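PDB 3BJR: putative carboxylesterase from Lactobacillus plantarum WCFS1, which probably hydrolyses carboxylic esters as a serine hydrolase of the alpha/beta-hydrolase fold, though its natural substrate is not known. Local coordinates for residues C31-G36 / Y85-L90; V165-P170 / Q206-W211. All blocks are in the same frame, centred on the assembly; numbering follows the deposited sequence.

Interaction 1 of 2, residues C31-G36 / Y85-L90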
ATOM      1  N   CYS A  31      25.893   0.589 -24.574  0.50 36.11           N
ATOM      2  CA  CYS A  31      25.647   1.955 -25.012  0.50 35.99           C
ATOM      3  C   CYS A  31      25.057   2.721 -23.824  0.50 35.35           C
ATOM      4  O   CYS A  31      24.957   3.946 -23.855  0.50 37.93           O
ATOM      5  CB  CYS A  31      24.687   1.984 -26.188  0.50 35.89           C
ATOM      6  SG  CYS A  31      23.091   1.336 -25.758  0.50 36.00           S
ATOM      7  N   ALA A  32      24.688   2.008 -22.767  1.00 34.03           N
ATOM      8  CA  ALA A  32      24.118   2.645 -21.584  1.00 33.23           C
ATOM      9  C   ALA A  32      25.078   3.703 -21.026  1.00 33.73           C
ATOM     10  O   ALA A  32      26.305   3.565 -21.099  1.00 31.82           O
ATOM     11  CB  ALA A  32      23.753   1.625 -20.543  1.00 29.17           C
ATOM     12  N   GLN A  33      24.476   4.741 -20.464  0.50 33.97           N
ATOM     13  CA  GLN A  33      25.215   5.809 -19.866  0.50 32.67           C
ATOM     14  C   GLN A  33      24.628   6.108 -18.520  0.50 32.16           C
ATOM     15  O   GLN A  33      23.494   5.711 -18.187  0.50 30.48           O
ATOM     16  CB  GLN A  33      25.215   7.038 -20.761  0.50 31.72           C
ATOM     17  CG  GLN A  33      25.860   6.740 -22.083  0.50 35.10           C
ATOM     18  CD  GLN A  33      26.230   7.961 -22.829  0.50 30.63           C
ATOM     19  OE1 GLN A  33      25.495   8.939 -22.827  0.50 37.20           O
ATOM     20  NE2 GLN A  33      27.375   7.918 -23.488  0.50 31.73           N
ATOM     21  N   LEU A  34      25.482   6.696 -17.702  1.00 31.87           N
ATOM     22  CA  LEU A  34      25.102   7.114 -16.371  1.00 34.83           C
ATOM     23  C   LEU A  34      25.374   8.599 -16.164  1.00 34.44           C
ATOM     24  O   LEU A  34      26.391   9.127 -16.612  1.00 31.10           O
ATOM     25  CB  LEU A  34      25.903   6.279 -15.385  1.00 35.86           C
ATOM     26  CG  LEU A  34      25.573   6.139 -13.919  1.00 39.67           C
ATOM     27  CD1 LEU A  34      24.217   5.496 -13.717  1.00 28.69           C
ATOM     28  CD2 LEU A  34      26.722   5.317 -13.296  1.00 37.11           C
ATOM     29  N   THR A  35      24.416   9.283 -15.537  1.00 32.92           N
ATOM     30  CA  THR A  35      24.561  10.684 -15.178  1.00 28.27           C
ATOM     31  C   THR A  35      24.471  10.736 -13.672  1.00 32.05           C
ATOM     32  O   THR A  35      23.606  10.070 -13.083  1.00 27.72           O
ATOM     33  CB  THR A  35      23.483  11.525 -15.789  1.00 26.91           C
ATOM     34  OG1 THR A  35      23.614  11.426 -17.204  1.00 26.25           O
ATOM     35  CG2 THR A  35      23.548  13.006 -15.294  1.00 25.79           C
ATOM     36  N   GLY A  36      25.350  11.508 -13.043  1.00 30.33           N
ATOM     37  CA  GLY A  36      25.356  11.606 -11.587  1.00 29.34           C
ATOM     38  C   GLY A  36      25.351  13.026 -11.089  1.00 27.95           C
ATOM     39  O   GLY A  36      25.893  13.928 -11.723  1.00 28.10           O
ATOM     40  N   TYR A  85      21.129   8.847 -12.702  1.00 31.62           N
ATOM     41  CA  TYR A  85      20.108   8.269 -13.572  1.00 34.43           C
ATOM     42  C   TYR A  85      20.766   7.458 -14.655  1.00 32.85           C
ATOM     43  O   TYR A  85      21.849   7.783 -15.103  1.00 29.12           O
ATOM     44  CB  TYR A  85      19.081   9.275 -14.107  1.00 31.77           C
ATOM     45  CG  TYR A  85      19.512  10.321 -15.072  1.00 32.69           C
ATOM     46  CD1 TYR A  85      19.691  10.028 -16.403  1.00 30.90           C
ATOM     47  CD2 TYR A  85      19.616  11.636 -14.687  1.00 29.17           C
ATOM     48  CE1 TYR A  85      19.993  10.985 -17.313  1.00 34.51           C
ATOM     49  CE2 TYR A  85      19.924  12.626 -15.627  1.00 31.82           C
ATOM     50  CZ  TYR A  85      20.111  12.292 -16.930  1.00 30.10           C
ATOM     51  OH  TYR A  85      20.449  13.271 -17.869  1.00 31.63           O
ATOM     52  N   LEU A  86      20.114   6.341 -14.997  1.00 34.42           N
ATOM     53  CA  LEU A  86      20.612   5.415 -16.006  1.00 31.69           C
ATOM     54  C   LEU A  86      19.863   5.522 -17.315  1.00 31.61           C
ATOM     55  O   LEU A  86      18.678   5.276 -17.349  1.00 32.05           O
ATOM     56  CB  LEU A  86      20.492   3.955 -15.474  1.00 34.76           C
ATOM     57  CG  LEU A  86      20.979   2.821 -16.392  1.00 34.45           C
ATOM     58  CD1 LEU A  86      22.481   2.922 -16.692  1.00 23.59           C
ATOM     59  CD2 LEU A  86      20.582   1.510 -15.783  1.00 31.37           C
ATOM     60  N   GLU A  87      20.566   5.885 -18.385  1.00 31.97           N
ATOM     61  CA  GLU A  87      20.053   5.796 -19.728  1.00 33.47           C
ATOM     62  C   GLU A  87      20.456   4.383 -20.214  1.00 32.54           C
ATOM     63  O   GLU A  87      21.574   4.146 -20.612  1.00 32.70           O
ATOM     64  CB  GLU A  87      20.631   6.880 -20.630  1.00 33.43           C
ATOM     65  CG  GLU A  87      20.241   8.271 -20.219  1.00 36.64           C
ATOM     66  CD  GLU A  87      20.805   9.316 -21.157  1.00 37.64           C
ATOM     67  OE1 GLU A  87      20.334   9.347 -22.302  1.00 39.32           O
ATOM     68  OE2 GLU A  87      21.694  10.098 -20.758  1.00 35.83           O
ATOM     69  N   TYR A  88      19.538   3.443 -20.075  1.00 33.29           N
ATOM     70  CA  TYR A  88      19.756   2.054 -20.454  1.00 34.28           C
ATOM     71  C   TYR A  88      19.526   1.755 -21.933  1.00 34.62           C
ATOM     72  O   TYR A  88      19.048   2.598 -22.686  1.00 36.51           O
ATOM     73  CB  TYR A  88      18.889   1.136 -19.588  1.00 32.54           C
ATOM     74  CG  TYR A  88      17.402   1.511 -19.478  1.00 36.97           C
ATOM     75  CD1 TYR A  88      16.480   1.162 -20.469  1.00 31.21           C
ATOM     76  CD2 TYR A  88      16.919   2.178 -18.369  1.00 32.01           C
ATOM     77  CE1 TYR A  88      15.139   1.496 -20.346  1.00 31.58           C
ATOM     78  CE2 TYR A  88      15.573   2.523 -18.254  1.00 34.97           C
ATOM     79  CZ  TYR A  88      14.691   2.194 -19.254  1.00 32.08           C
ATOM     80  OH  TYR A  88      13.369   2.515 -19.136  1.00 30.74           O
ATOM     81  N   THR A  89      19.919   0.547 -22.338  1.00 35.22           N
ATOM     82  CA  THR A  89      19.765   0.076 -23.721  1.00 33.36           C
ATOM     83  C   THR A  89      18.312   0.108 -24.152  1.00 32.45           C
ATOM     84  O   THR A  89      17.417  -0.321 -23.411  1.00 32.43           O
ATOM     85  CB  THR A  89      20.307  -1.361 -23.887  1.00 32.06           C
ATOM     86  OG1 THR A  89      21.635  -1.378 -23.392  1.00 27.08           O
ATOM     87  CG2 THR A  89      20.299  -1.820 -25.354  1.00 23.64           C
ATOM     88  N   LEU A  90      18.094   0.624 -25.363  1.00 32.36           N
ATOM     89  CA  LEU A  90      16.764   0.765 -25.920  1.00 33.59           C
ATOM     90  C   LEU A  90      16.579  -0.200 -27.086  1.00 35.36           C
ATOM     91  O   LEU A  90      17.523  -0.834 -27.535  1.00 33.30           O
ATOM     92  CB  LEU A  90      16.548   2.234 -26.374  1.00 35.82           C
ATOM     93  CG  LEU A  90      16.770   3.346 -25.333  1.00 29.97           C
ATOM     94  CD1 LEU A  90      16.770   4.732 -25.988  1.00 33.40           C
ATOM     95  CD2 LEU A  90      15.783   3.245 -24.267  1.00 25.24           C
TER
HETATM   96  O   HOH W   1      23.871  -1.830 -25.084  1.00 42.58           O
HETATM   97  O   HOH W   2      24.341  11.576 -21.568  1.00 68.58           O
HETATM   98  O   HOH W   3      22.930   9.408 -18.478  1.00 32.96           O
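Gln33 and Thr35 pair with Glu87 and Tyr85 along two antiparallel strands, whose directions differ by 157°. Four backbone hydrogen bonds join them, two in each hydrogen-bonded pair. Gln33 N gives to Glu87 O, and Glu87 N gives back to Gln33 O. In the other pair, Thr35 N reaches Tyr85 O at 3.0 Å, and Tyr85 N reaches Thr35 O. Leu34 and Leu86 form the non-hydrogen-bonded pair between them. Just before Gln33, Ala32 CA makes a CA-H...O contact with Glu87 O at 3.1 Å.

Strand 33-38 is the second of the eight-stranded sheet. It runs antiparallel to strand 82-87, which begins the parallel part, as in the alpha/beta-hydrolase fold.

Thr35 lies over one face of the Tyr85 ring. Its CB sits above the ring centre, 3.7 Å from the centroid, in a CH-pi contact. Tyr85 CG falls between its backbone N and carbonyl carbon (chi1 68°), which brings the ring alongside Thr35. Thr35 OG1 is also hydrogen-bonded to Lys24 NZ.

Water gathers at the polar groups on this side. One water donates to Glu87 OE2 at 2.7 Å; its very close approach to Thr35 OG1 is doubtful. A second donates to Glu87 OE2 and, in the conformer given for Gln33, to OE1 of that residue.

On the other side of the sheet, CD1 of Leu34 and CD1 of Leu86 meet at 4.3 Å, and Leu34 packs against helix 100-114. At the loop end, a water accepts from Cys31 N and donates to Thr89 OG1, which is also hydrogen-bonded to Asp104 OD2.

Interaction 2 of 2, residues V165-P170 / Q206-W211; sequences VVLGYP and QPTFIW
Leu167 and Ile210 stand side by side on one side of the sheet, with Leu167 CD1 4.0 Å from Ile210 CG1. The same CD1 also meets Thr208 CG2. Next along, Val165 CG2 touches Thr208 OG1 and CG2.

On the other side, Trp211 lies across Gly168. The glycine CA is 3.5 Å from the centroid of the six-membered ring and only 5° off its normal, a close CH-pi contact. A chi1 of 88° swings the indole of Trp211 back over the neighbouring strand. Val166 CG1 meets the indole edge in its plane, 3.6 Å from Trp211 CZ3. Beyond Gly168, the indole turns an edge toward the face of Tyr169 in a T-shaped pair, with planes at 72°. Tyr169 OH is hydrogen-bonded to His245 ND1.

Five backbone hydrogen bonds join the two segments. They alternate from Val165 N to Pro207 O (2.9 Å) through to Tyr169 N and Trp211 O. Thr208 OG1 closes the polar edge by donating to Gln206 O, 2.9 Å away in the carbonyl plane.

Strand 165-168 lies between strands 125-131 and 208-213, and strand 238-243 flanks the latter. Helices 133-153 and 222-233 pack on the Leu167 side. On the Trp211 side, two residues of helix 270-281 meet the sheet: Trp271 lies nearly parallel to Trp211, and the Trp278 ring meets Phe209.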
ATOM      1  N   VAL A 165      15.643  -1.771  -2.939  1.00 39.84           N
ATOM      2  CA  VAL A 165      15.114  -1.321  -4.240  1.00 34.81           C
ATOM      3  C   VAL A 165      13.796  -0.535  -3.996  1.00 32.53           C
ATOM      4  O   VAL A 165      13.101  -0.736  -3.026  1.00 34.67           O
ATOM      5  CB  VAL A 165      14.942  -2.433  -5.314  1.00 35.43           C
ATOM      6  CG1 VAL A 165      16.305  -3.128  -5.544  1.00 28.57           C
ATOM      7  CG2 VAL A 165      13.858  -3.409  -4.952  1.00 32.79           C
ATOM      8  N   VAL A 166      13.535   0.420  -4.873  1.00 33.53           N
ATOM      9  CA  VAL A 166      12.362   1.216  -4.895  1.00 30.33           C
ATOM     10  C   VAL A 166      11.724   1.027  -6.265  1.00 34.79           C
ATOM     11  O   VAL A 166      12.422   1.097  -7.278  1.00 31.14           O
ATOM     12  CB  VAL A 166      12.723   2.672  -4.698  1.00 31.35           C
ATOM     13  CG1 VAL A 166      11.561   3.547  -5.028  1.00 31.81           C
ATOM     14  CG2 VAL A 166      13.286   2.919  -3.246  1.00 29.73           C
ATOM     15  N   LEU A 167      10.402   0.791  -6.289  1.00 36.09           N
ATOM     16  CA  LEU A 167       9.608   0.631  -7.537  1.00 35.09           C
ATOM     17  C   LEU A 167       8.466   1.640  -7.483  1.00 35.55           C
ATOM     18  O   LEU A 167       7.698   1.614  -6.536  1.00 35.04           O
ATOM     19  CB  LEU A 167       9.023  -0.793  -7.643  1.00 34.65           C
ATOM     20  CG  LEU A 167       9.948  -2.009  -7.455  1.00 37.62           C
ATOM     21  CD1 LEU A 167       9.098  -3.301  -7.545  1.00 36.60           C
ATOM     22  CD2 LEU A 167      11.043  -2.000  -8.465  1.00 38.94           C
ATOM     23  N   GLY A 168       8.394   2.532  -8.473  1.00 36.49           N
ATOM     24  CA  GLY A 168       7.341   3.569  -8.616  1.00 36.12           C
ATOM     25  C   GLY A 168       6.607   3.401  -9.931  1.00 36.31           C
ATOM     26  O   GLY A 168       7.202   3.451 -11.012  1.00 35.85           O
ATOM     27  N   TYR A 169       5.302   3.184  -9.839  1.00 35.53           N
ATOM     28  CA  TYR A 169       4.435   2.916 -10.984  1.00 33.78           C
ATOM     29  C   TYR A 169       5.023   1.889 -11.935  1.00 36.10           C
ATOM     30  O   TYR A 169       5.118   2.134 -13.122  1.00 33.06           O
ATOM     31  CB  TYR A 169       4.084   4.215 -11.720  1.00 35.52           C
ATOM     32  CG  TYR A 169       3.617   5.278 -10.765  1.00 34.19           C
ATOM     33  CD1 TYR A 169       2.399   5.176 -10.150  1.00 35.79           C
ATOM     34  CD2 TYR A 169       4.425   6.357 -10.430  1.00 34.18           C
ATOM     35  CE1 TYR A 169       1.989   6.120  -9.224  1.00 34.48           C
ATOM     36  CE2 TYR A 169       4.011   7.327  -9.520  1.00 35.28           C
ATOM     37  CZ  TYR A 169       2.788   7.192  -8.906  1.00 35.53           C
ATOM     38  OH  TYR A 169       2.334   8.143  -7.988  1.00 36.25           O
ATOM     39  N   PRO A 170       5.375   0.710 -11.419  1.00 38.54           N
ATOM     40  CA  PRO A 170       5.990  -0.253 -12.312  1.00 37.86           C
ATOM     41  C   PRO A 170       5.054  -0.692 -13.427  1.00 37.87           C
ATOM     42  O   PRO A 170       3.888  -0.898 -13.183  1.00 41.59           O
ATOM     43  CB  PRO A 170       6.342  -1.435 -11.400  1.00 37.36           C
ATOM     44  CG  PRO A 170       5.807  -1.128 -10.050  1.00 37.34           C
ATOM     45  CD  PRO A 170       5.205   0.204 -10.045  1.00 37.38           C
ATOM     46  N   GLN A 206      16.367  -8.251  -1.888  1.00 31.06           N
ATOM     47  CA  GLN A 206      16.579  -7.248  -0.858  1.00 33.70           C
ATOM     48  C   GLN A 206      15.321  -6.443  -0.580  1.00 35.86           C
ATOM     49  O   GLN A 206      14.387  -6.507  -1.376  1.00 38.94           O
ATOM     50  CB  GLN A 206      17.730  -6.329  -1.330  1.00 31.41           C
ATOM     51  CG  GLN A 206      19.013  -7.140  -1.544  1.00 28.26           C
ATOM     52  CD  GLN A 206      19.418  -7.878  -0.291  1.00 36.62           C
ATOM     53  OE1 GLN A 206      19.541  -7.265   0.742  1.00 36.23           O
ATOM     54  NE2 GLN A 206      19.624  -9.206  -0.376  1.00 35.32           N
ATOM     55  N   PRO A 207      15.280  -5.708   0.558  1.00 34.67           N
ATOM     56  CA  PRO A 207      14.113  -4.907   0.937  1.00 33.54           C
ATOM     57  C   PRO A 207      13.600  -4.030  -0.192  1.00 36.12           C
ATOM     58  O   PRO A 207      14.396  -3.370  -0.882  1.00 34.19           O
ATOM     59  CB  PRO A 207      14.614  -4.077   2.094  1.00 30.89           C
ATOM     60  CG  PRO A 207      15.645  -4.983   2.755  1.00 36.78           C
ATOM     61  CD  PRO A 207      16.326  -5.652   1.602  1.00 36.53           C
ATOM     62  N   THR A 208      12.268  -4.003  -0.332  1.00 35.43           N
ATOM     63  CA  THR A 208      11.623  -3.362  -1.458  1.00 35.49           C
ATOM     64  C   THR A 208      10.505  -2.410  -1.059  1.00 34.81           C
ATOM     65  O   THR A 208       9.582  -2.785  -0.346  1.00 31.92           O
ATOM     66  CB  THR A 208      11.063  -4.459  -2.397  1.00 35.54           C
ATOM     67  OG1 THR A 208      12.129  -5.358  -2.755  1.00 32.18           O
ATOM     68  CG2 THR A 208      10.411  -3.867  -3.700  1.00 32.91           C
ATOM     69  N   PHE A 209      10.572  -1.189  -1.578  1.00 31.54           N
ATOM     70  CA  PHE A 209       9.552  -0.175  -1.375  1.00 31.77           C
ATOM     71  C   PHE A 209       8.851  -0.021  -2.703  1.00 32.43           C
ATOM     72  O   PHE A 209       9.467   0.307  -3.695  1.00 34.55           O
ATOM     73  CB  PHE A 209      10.151   1.167  -0.976  1.00 28.75           C
ATOM     74  CG  PHE A 209       9.148   2.225  -0.759  1.00 34.53           C
ATOM     75  CD1 PHE A 209       8.714   3.011  -1.774  1.00 35.17           C
ATOM     76  CD2 PHE A 209       8.597   2.410   0.511  1.00 30.14           C
ATOM     77  CE1 PHE A 209       7.764   4.020  -1.553  1.00 32.07           C
ATOM     78  CE2 PHE A 209       7.668   3.393   0.730  1.00 32.70           C
ATOM     79  CZ  PHE A 209       7.232   4.181  -0.282  1.00 29.09           C
ATOM     80  N   ILE A 210       7.537  -0.226  -2.702  1.00 34.65           N
ATOM     81  CA  ILE A 210       6.745  -0.122  -3.908  1.00 35.42           C
ATOM     82  C   ILE A 210       5.582   0.832  -3.725  1.00 35.28           C
ATOM     83  O   ILE A 210       4.920   0.824  -2.694  1.00 36.03           O
ATOM     84  CB  ILE A 210       6.085  -1.471  -4.293  1.00 34.53           C
ATOM     85  CG1 ILE A 210       7.039  -2.635  -4.176  1.00 33.79           C
ATOM     86  CG2 ILE A 210       5.507  -1.418  -5.713  1.00 37.96           C
ATOM     87  CD1 ILE A 210       6.326  -3.991  -4.095  1.00 34.93           C
ATOM     88  N   TRP A 211       5.340   1.641  -4.751  1.00 39.17           N
ATOM     89  CA  TRP A 211       4.113   2.410  -4.848  1.00 38.02           C
ATOM     90  C   TRP A 211       3.645   2.427  -6.290  1.00 37.79           C
ATOM     91  O   TRP A 211       4.447   2.379  -7.237  1.00 35.09           O
ATOM     92  CB  TRP A 211       4.199   3.803  -4.242  1.00 37.01           C
ATOM     93  CG  TRP A 211       4.665   4.881  -5.109  1.00 40.58           C
ATOM     94  CD1 TRP A 211       3.902   5.821  -5.723  1.00 40.13           C
ATOM     95  CD2 TRP A 211       6.022   5.204  -5.408  1.00 36.33           C
ATOM     96  NE1 TRP A 211       4.700   6.684  -6.430  1.00 39.05           N
ATOM     97  CE2 TRP A 211       6.009   6.342  -6.229  1.00 37.86           C
ATOM     98  CE3 TRP A 211       7.236   4.644  -5.055  1.00 38.80           C
ATOM     99  CZ2 TRP A 211       7.171   6.913  -6.731  1.00 42.74           C
ATOM    100  CZ3 TRP A 211       8.390   5.218  -5.530  1.00 42.42           C
ATOM    101  CH2 TRP A 211       8.350   6.336  -6.369  1.00 41.67           C
TER

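Both interactions belong to the same mixed sheet. Interaction 1 joins the second and third strands across it, and interaction 2 the sixth and seventh. Their centres are about 20 Å apart and their nearest atoms about 10 Å, so they do not touch. Strands 50-56 and 125-131 lie between them. Strand 125-131 leads into a Gly130-Ser132-Gly134 pattern consistent with the nucleophile elbow of a serine esterase. Each interaction approaches it differently. Tyr88 of 85-90 touches the residues of this probable elbow with its side chain, while Gly168 of 165-170 forms backbone hydrogen bonds with Gly130 and Ser132. Helix 133-153, which follows that turn, touches side chains from both.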